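Local coordinates for fibrillarin-like rRNA/tRNA 2'-O-methyltransferase (Aeropyrum pernix, PDB 4DF3), which probably transfers the methyl group of S-adenosyl-L-methionine to ribose 2'-hydroxyls of rRNA and tRNA at sites selected by guide RNAs in box C/D particles, at residues V16-V19 with S25-I28; M180-R185 with K198-T203. The protein carries 2 engineered substitutions. All coordinates share one frame; numbering follows the deposited sequence.

Interaction 1. Residues V16-V19 with S25-I28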
ATOM      1  N   VAL A  16     -11.546   6.337  -1.323  1.00 11.81           N
ATOM      2  CA  VAL A  16     -11.651   5.839   0.038  1.00 11.31           C
ATOM      3  C   VAL A  16     -12.930   6.441   0.615  1.00 11.65           C
ATOM      4  O   VAL A  16     -13.192   7.636   0.402  1.00 12.66           O
ATOM      5  CB  VAL A  16     -10.433   6.201   0.920  1.00 10.64           C
ATOM      6  CG1 VAL A  16     -10.610   5.530   2.354  1.00 12.78           C
ATOM      7  CG2 VAL A  16      -9.071   5.695   0.201  1.00 11.51           C
ATOM      8  N   TYR A  17     -13.655   5.639   1.388  1.00 12.78           N
ATOM      9  CA  TYR A  17     -15.024   5.925   1.860  1.00 11.48           C
ATOM     10  C   TYR A  17     -15.100   5.779   3.346  1.00 13.12           C
ATOM     11  O   TYR A  17     -14.512   4.853   3.921  1.00 13.22           O
ATOM     12  CB  TYR A  17     -16.036   4.943   1.202  1.00 13.64           C
ATOM     13  CG  TYR A  17     -16.093   5.147  -0.312  1.00 11.60           C
ATOM     14  CD1 TYR A  17     -17.082   5.997  -0.874  1.00 17.90           C
ATOM     15  CD2 TYR A  17     -15.162   4.528  -1.158  1.00 11.76           C
ATOM     16  CE1 TYR A  17     -17.137   6.250  -2.243  1.00 20.45           C
ATOM     17  CE2 TYR A  17     -15.211   4.767  -2.561  1.00 12.82           C
ATOM     18  CZ  TYR A  17     -16.214   5.647  -3.059  1.00 19.48           C
ATOM     19  OH  TYR A  17     -16.287   5.887  -4.379  1.00 19.01           O
ATOM     20  N   VAL A  18     -15.687   6.786   3.969  1.00 14.93           N
ATOM     21  CA  VAL A  18     -15.872   6.808   5.385  1.00 16.04           C
ATOM     22  C   VAL A  18     -17.204   6.135   5.658  1.00 16.57           C
ATOM     23  O   VAL A  18     -18.280   6.486   5.013  1.00 18.86           O
ATOM     24  CB  VAL A  18     -15.837   8.260   5.951  1.00 18.05           C
ATOM     25  CG1 VAL A  18     -16.307   8.263   7.417  1.00 21.12           C
ATOM     26  CG2 VAL A  18     -14.379   8.847   5.832  1.00 17.84           C
ATOM     27  N   VAL A  19     -17.143   5.126   6.519  1.00 16.21           N
ATOM     28  CA  VAL A  19     -18.290   4.234   6.771  1.00 16.24           C
ATOM     29  C   VAL A  19     -18.678   4.401   8.248  1.00 18.88           C
ATOM     30  O   VAL A  19     -17.851   4.206   9.120  1.00 16.98           O
ATOM     31  CB  VAL A  19     -17.960   2.733   6.439  1.00 18.38           C
ATOM     32  CG1 VAL A  19     -19.123   1.766   6.852  1.00 16.08           C
ATOM     33  CG2 VAL A  19     -17.596   2.557   4.972  1.00 13.82           C
ATOM     34  N   SER A  25     -19.454   4.277  15.408  1.00 29.95           N
ATOM     35  CA  SER A  25     -18.010   4.006  15.162  1.00 29.63           C
ATOM     36  C   SER A  25     -17.734   4.038  13.628  1.00 28.97           C
ATOM     37  O   SER A  25     -18.660   3.825  12.802  1.00 26.78           O
ATOM     38  CB  SER A  25     -17.523   2.707  15.808  1.00 29.93           C
ATOM     39  OG  SER A  25     -17.889   1.546  15.091  1.00 31.82           O
ATOM     40  N   LEU A  26     -16.500   4.373  13.264  1.00 25.84           N
ATOM     41  CA  LEU A  26     -16.230   4.678  11.897  1.00 24.57           C
ATOM     42  C   LEU A  26     -15.148   3.734  11.367  1.00 22.42           C
ATOM     43  O   LEU A  26     -14.296   3.233  12.128  1.00 21.99           O
ATOM     44  CB  LEU A  26     -15.799   6.138  11.757  1.00 24.89           C
ATOM     45  CG  LEU A  26     -16.810   7.302  11.906  1.00 26.07           C
ATOM     46  CD1 LEU A  26     -16.021   8.642  11.823  1.00 28.52           C
ATOM     47  CD2 LEU A  26     -17.887   7.275  10.852  1.00 24.94           C
ATOM     48  N   ARG A  27     -15.222   3.485  10.049  1.00 21.32           N
ATOM     49  CA  ARG A  27     -14.233   2.643   9.341  1.00 18.11           C
ATOM     50  C   ARG A  27     -13.957   3.301   8.001  1.00 17.42           C
ATOM     51  O   ARG A  27     -14.650   4.225   7.619  1.00 17.72           O
ATOM     52  CB  ARG A  27     -14.847   1.263   9.116  1.00 18.95           C
ATOM     53  CG  ARG A  27     -15.242   0.562  10.398  1.00 20.47           C
ATOM     54  CD  ARG A  27     -13.956   0.083  11.101  1.00 25.99           C
ATOM     55  NE  ARG A  27     -14.264  -0.927  12.101  1.00 31.59           N
ATOM     56  CZ  ARG A  27     -14.958  -0.669  13.207  1.00 32.21           C
ATOM     57  NH1 ARG A  27     -15.351   0.594  13.468  1.00 29.45           N
ATOM     58  NH2 ARG A  27     -15.212  -1.666  14.057  1.00 33.97           N
ATOM     59  N   ILE A  28     -12.899   2.876   7.309  1.00 15.11           N
ATOM     60  CA  ILE A  28     -12.710   3.295   5.941  1.00 12.11           C
ATOM     61  C   ILE A  28     -12.837   2.098   5.071  1.00 10.38           C
ATOM     62  O   ILE A  28     -12.730   0.963   5.549  1.00 11.46           O
ATOM     63  CB  ILE A  28     -11.364   3.988   5.688  1.00 10.42           C
ATOM     64  CG1 ILE A  28     -10.212   3.146   6.267  1.00  8.79           C
ATOM     65  CG2 ILE A  28     -11.441   5.417   6.278  1.00 13.35           C
ATOM     66  CD1 ILE A  28      -8.771   3.684   5.859  1.00 15.08           C
TER
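Val19 and Arg27 face each other as a hydrogen-bonded pair in the antiparallel beta hairpin of strands 16-21 and 26-31; the N-to-C directions of 16-19 and 26-28 stand at 165° to one another. Two backbone bonds close the pair: Val19 N reaches Arg27 O at 2.9 Å, and Arg27 N returns to Val19 O at 2.9 Å. CA-H...O contacts flank the bonded pair, Leu26 CA to Val19 O at 3.2 Å being one. Val19 buries the most surface here; its beta-branched chain suits an extended backbone, and its apolar branches also rest on Val4 of the neighbouring strand 4-9 and on Ala29.

The next pair, Val18 with Ile28, is non-hydrogen-bonded and turns its side chains to the other face. Ile28 buries nearly as much, against Val16, whose CG1 meets Ile28 CB at 3.7 Å, and the carbonyl of Tyr17. That methyl stands anti to the Val16 backbone N (chi1 -176°), the position from which it touches the other strand. On the same face as Ile28, Val18 CG1 lies 3.9 Å from Leu26 CD2, one branched chain angled across the other.

Arg27 is partly exposed, and its long chain can bend back over its own strand: NH1 donates to Leu26 O from above the carbonyl plane at 3.1 Å, and to Ser25 OG, itself also hydrogen-bonded to Asp23 OD1, at 3.2 Å.

Interaction 2. Residues M180-R185 with K198-T203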
ATOM      1  N   MET A 180       7.164   3.677   1.812  1.00  9.05           N
ATOM      2  CA  MET A 180       8.023   2.568   2.377  1.00  9.89           C
ATOM      3  C   MET A 180       7.636   2.291   3.866  1.00 10.67           C
ATOM      4  O   MET A 180       7.642   3.198   4.700  1.00 12.68           O
ATOM      5  CB  MET A 180       9.546   2.834   2.263  1.00  9.93           C
ATOM      6  CG  MET A 180      10.339   1.557   2.635  1.00 13.23           C
ATOM      7  SD  MET A 180      12.122   1.892   2.476  1.00 16.00           S
ATOM      8  CE  MET A 180      12.593   2.632   4.009  1.00 16.82           C
ATOM      9  N   ALA A 181       7.179   1.082   4.145  1.00 10.30           N
ATOM     10  CA  ALA A 181       7.006   0.651   5.538  1.00 11.07           C
ATOM     11  C   ALA A 181       8.379   0.307   6.121  1.00 11.67           C
ATOM     12  O   ALA A 181       9.086  -0.571   5.616  1.00 15.39           O
ATOM     13  CB  ALA A 181       6.113  -0.592   5.581  1.00 11.96           C
ATOM     14  N   ILE A 182       8.728   0.957   7.222  1.00 12.89           N
ATOM     15  CA  ILE A 182      10.019   0.788   7.869  1.00 13.85           C
ATOM     16  C   ILE A 182       9.807   0.321   9.334  1.00 14.28           C
ATOM     17  O   ILE A 182       8.899   0.829  10.010  1.00 10.75           O
ATOM     18  CB  ILE A 182      10.815   2.157   7.841  1.00 14.16           C
ATOM     19  CG1 ILE A 182      12.238   1.953   8.375  1.00 13.44           C
ATOM     20  CG2 ILE A 182      10.120   3.282   8.546  1.00 15.58           C
ATOM     21  CD1 ILE A 182      13.125   3.246   8.156  1.00 17.49           C
ATOM     22  N   LYS A 183      10.660  -0.606   9.799  1.00 14.50           N
ATOM     23  CA  LYS A 183      10.667  -0.969  11.217  1.00 16.46           C
ATOM     24  C   LYS A 183      11.058   0.255  11.981  1.00 14.25           C
ATOM     25  O   LYS A 183      12.083   0.870  11.693  1.00 17.60           O
ATOM     26  CB  LYS A 183      11.684  -2.100  11.431  1.00 17.06           C
ATOM     27  CG  LYS A 183      11.325  -3.009  12.556  1.00 26.50           C
ATOM     28  CD  LYS A 183      10.348  -4.102  12.054  1.00 34.11           C
ATOM     29  CE  LYS A 183       9.909  -5.145  13.118  1.00 37.64           C
ATOM     30  NZ  LYS A 183      10.914  -5.549  14.152  1.00 40.20           N
ATOM     31  N   ALA A 184      10.228   0.658  12.943  1.00 13.26           N
ATOM     32  CA  ALA A 184      10.445   1.846  13.682  1.00 14.52           C
ATOM     33  C   ALA A 184       9.641   1.801  14.985  1.00 15.76           C
ATOM     34  O   ALA A 184       8.528   1.264  15.036  1.00 14.61           O
ATOM     35  CB  ALA A 184       9.971   3.136  12.870  1.00 13.14           C
ATOM     36  N   ARG A 185      10.241   2.352  16.038  1.00 16.58           N
ATOM     37  CA  ARG A 185       9.526   2.529  17.319  1.00 16.17           C
ATOM     38  C   ARG A 185       8.885   3.893  17.346  1.00 15.25           C
ATOM     39  O   ARG A 185       9.275   4.775  16.604  1.00 12.82           O
ATOM     40  CB  ARG A 185      10.504   2.411  18.474  1.00 18.24           C
ATOM     41  CG  ARG A 185      11.046   0.987  18.647  1.00 22.48           C
ATOM     42  CD  ARG A 185      12.394   0.965  19.460  1.00 31.73           C
ATOM     43  NE  ARG A 185      13.394   1.875  18.875  1.00 37.57           N
ATOM     44  CZ  ARG A 185      14.578   2.159  19.420  1.00 40.27           C
ATOM     45  NH1 ARG A 185      14.940   1.583  20.564  1.00 43.49           N
ATOM     46  NH2 ARG A 185      15.401   3.017  18.822  1.00 40.63           N
ATOM     47  N   LYS A 198      17.847   6.150  10.918  1.00 21.95           N
ATOM     48  CA  LYS A 198      18.533   7.272  10.269  1.00 23.69           C
ATOM     49  C   LYS A 198      19.245   6.935   8.938  1.00 23.61           C
ATOM     50  O   LYS A 198      19.228   7.729   7.965  1.00 24.78           O
ATOM     51  CB  LYS A 198      19.562   7.886  11.241  1.00 24.30           C
ATOM     52  CG  LYS A 198      19.446   9.381  11.310  1.00 28.83           C
ATOM     53  CD  LYS A 198      20.561   9.993  12.123  1.00 32.39           C
ATOM     54  CE  LYS A 198      20.702   9.303  13.477  1.00 34.94           C
ATOM     55  NZ  LYS A 198      21.450  10.173  14.449  1.00 37.77           N
ATOM     56  N   ARG A 199      19.868   5.769   8.903  1.00 24.35           N
ATOM     57  CA  ARG A 199      20.631   5.320   7.760  1.00 25.02           C
ATOM     58  C   ARG A 199      19.705   4.949   6.601  1.00 24.28           C
ATOM     59  O   ARG A 199      20.000   5.280   5.454  1.00 24.84           O
ATOM     60  CB  ARG A 199      21.489   4.144   8.181  1.00 25.48           C
ATOM     61  CG  ARG A 199      22.445   3.588   7.136  1.00 31.03           C
ATOM     62  CD  ARG A 199      23.874   3.512   7.702  1.00 36.50           C
ATOM     63  NE  ARG A 199      23.887   2.781   8.971  1.00 41.31           N
ATOM     64  CZ  ARG A 199      24.627   3.096  10.037  1.00 41.72           C
ATOM     65  NH1 ARG A 199      25.417   4.157  10.046  1.00 41.47           N
ATOM     66  NH2 ARG A 199      24.546   2.342  11.122  1.00 43.81           N
ATOM     67  N   GLU A 200      18.579   4.282   6.892  1.00 21.60           N
ATOM     68  CA  GLU A 200      17.538   4.067   5.837  1.00 21.62           C
ATOM     69  C   GLU A 200      17.142   5.379   5.242  1.00 20.47           C
ATOM     70  O   GLU A 200      17.043   5.512   4.045  1.00 17.03           O
ATOM     71  CB  GLU A 200      16.296   3.341   6.386  1.00 20.25           C
ATOM     72  CG  GLU A 200      16.613   1.948   6.752  1.00 21.50           C
ATOM     73  CD  GLU A 200      16.996   1.074   5.508  1.00 22.38           C
ATOM     74  OE1 GLU A 200      16.084   0.667   4.788  1.00 22.07           O
ATOM     75  OE2 GLU A 200      18.192   0.816   5.285  1.00 24.82           O
ATOM     76  N   ILE A 201      16.864   6.375   6.084  1.00 21.87           N
ATOM     77  CA  ILE A 201      16.360   7.643   5.526  1.00 21.90           C
ATOM     78  C   ILE A 201      17.446   8.293   4.683  1.00 21.19           C
ATOM     79  O   ILE A 201      17.156   8.917   3.668  1.00 20.10           O
ATOM     80  CB  ILE A 201      15.929   8.625   6.655  1.00 22.37           C
ATOM     81  CG1 ILE A 201      14.845   7.991   7.546  1.00 25.96           C
ATOM     82  CG2 ILE A 201      15.574  10.066   6.101  1.00 23.22           C
ATOM     83  CD1 ILE A 201      13.442   8.028   6.973  1.00 26.16           C
ATOM     84  N   LYS A 202      18.710   8.189   5.130  1.00 20.53           N
ATOM     85  CA  LYS A 202      19.783   8.843   4.400  1.00 23.02           C
ATOM     86  C   LYS A 202      19.971   8.166   3.033  1.00 22.15           C
ATOM     87  O   LYS A 202      20.235   8.806   2.040  1.00 23.33           O
ATOM     88  CB  LYS A 202      21.095   8.795   5.208  1.00 24.94           C
ATOM     89  CG  LYS A 202      22.292   9.473   4.490  1.00 28.02           C
ATOM     90  CD  LYS A 202      23.416   9.771   5.564  1.00 37.65           C
ATOM     91  CE  LYS A 202      24.661  10.503   5.039  1.00 39.51           C
ATOM     92  NZ  LYS A 202      25.334   9.770   3.946  1.00 39.07           N
ATOM     93  N   THR A 203      19.802   6.853   3.015  1.00 21.96           N
ATOM     94  CA  THR A 203      19.901   6.069   1.760  1.00 20.20           C
ATOM     95  C   THR A 203      18.852   6.560   0.769  1.00 19.92           C
ATOM     96  O   THR A 203      19.135   6.741  -0.412  1.00 19.48           O
ATOM     97  CB  THR A 203      19.788   4.565   2.101  1.00 20.35           C
ATOM     98  OG1 THR A 203      20.882   4.209   2.956  1.00 20.18           O
ATOM     99  CG2 THR A 203      19.841   3.683   0.869  1.00 19.37           C
TER
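CG of Met180 (chi1 -170°) and CG1 of Ile182 (chi1 -174°) stand anti to their own backbone nitrogens, which sends both side chains from strand 176-183 toward Glu200 on helix 195-206; the Met180 chain then bends at chi3. Glu200 answers with a bend of its own, at a chi2 of -66°, and its CB and CG offer Ile182 an apolar flank while OE1 reaches past Met180. Ile182 CD1 presses on that flank, 3.6 Å from Glu200 CB and 4.0 Å from Glu200 CG, and the two chains slide past each other in opposite directions. Met180 comes across the glutamate at about a right angle, its terminal methyl CE lying 4.1 Å from Glu200 OE1. A flexible thioether and a branched isoleucine suit a buried, apolar strand-to-helix contact; no hydrogen bond joins the two segments.

Glu200 is a buried acid, and its polar end is not left to the apolar neighbours: OE1 accepts a hydrogen bond from the backbone N of Ala161, near the start of helix 160-171. Lying by that helix's N-terminal end, the carboxylate is probably stabilised in its charged form. The Glu200 side chain also touches Gln160 of the same helix.

This is helix-on-sheet packing in the Rossmann-like methyltransferase domain. Met180 also touches Val164 of helix 160-171 and Ile227 of strand 224-229, while Ile182 meets Tyr197, so strand 176-183 is covered here by helices 195-206 and 160-171 together.

Overall arrangement
Interaction 1 closes before interaction 2 opens along the chain, and their centres lie 29 Å apart, with nearest atoms about 15 Å from each other. They share no sheet: residues 16-19 and 25-28 belong to the N-terminal antiparallel sheet, whereas 180-185 contributes to the seven-stranded mixed sheet of the Rossmann-like methyltransferase fold, with 198-203 packed on it. Bound S-adenosylmethionine lies about 13 Å from the Ile28 side chain and about 11 Å from that of Met180, so neither contact touches the cofactor. One thus builds the small N-terminal part of the protein, the other the framework of the catalytic domain that holds the methyl donor.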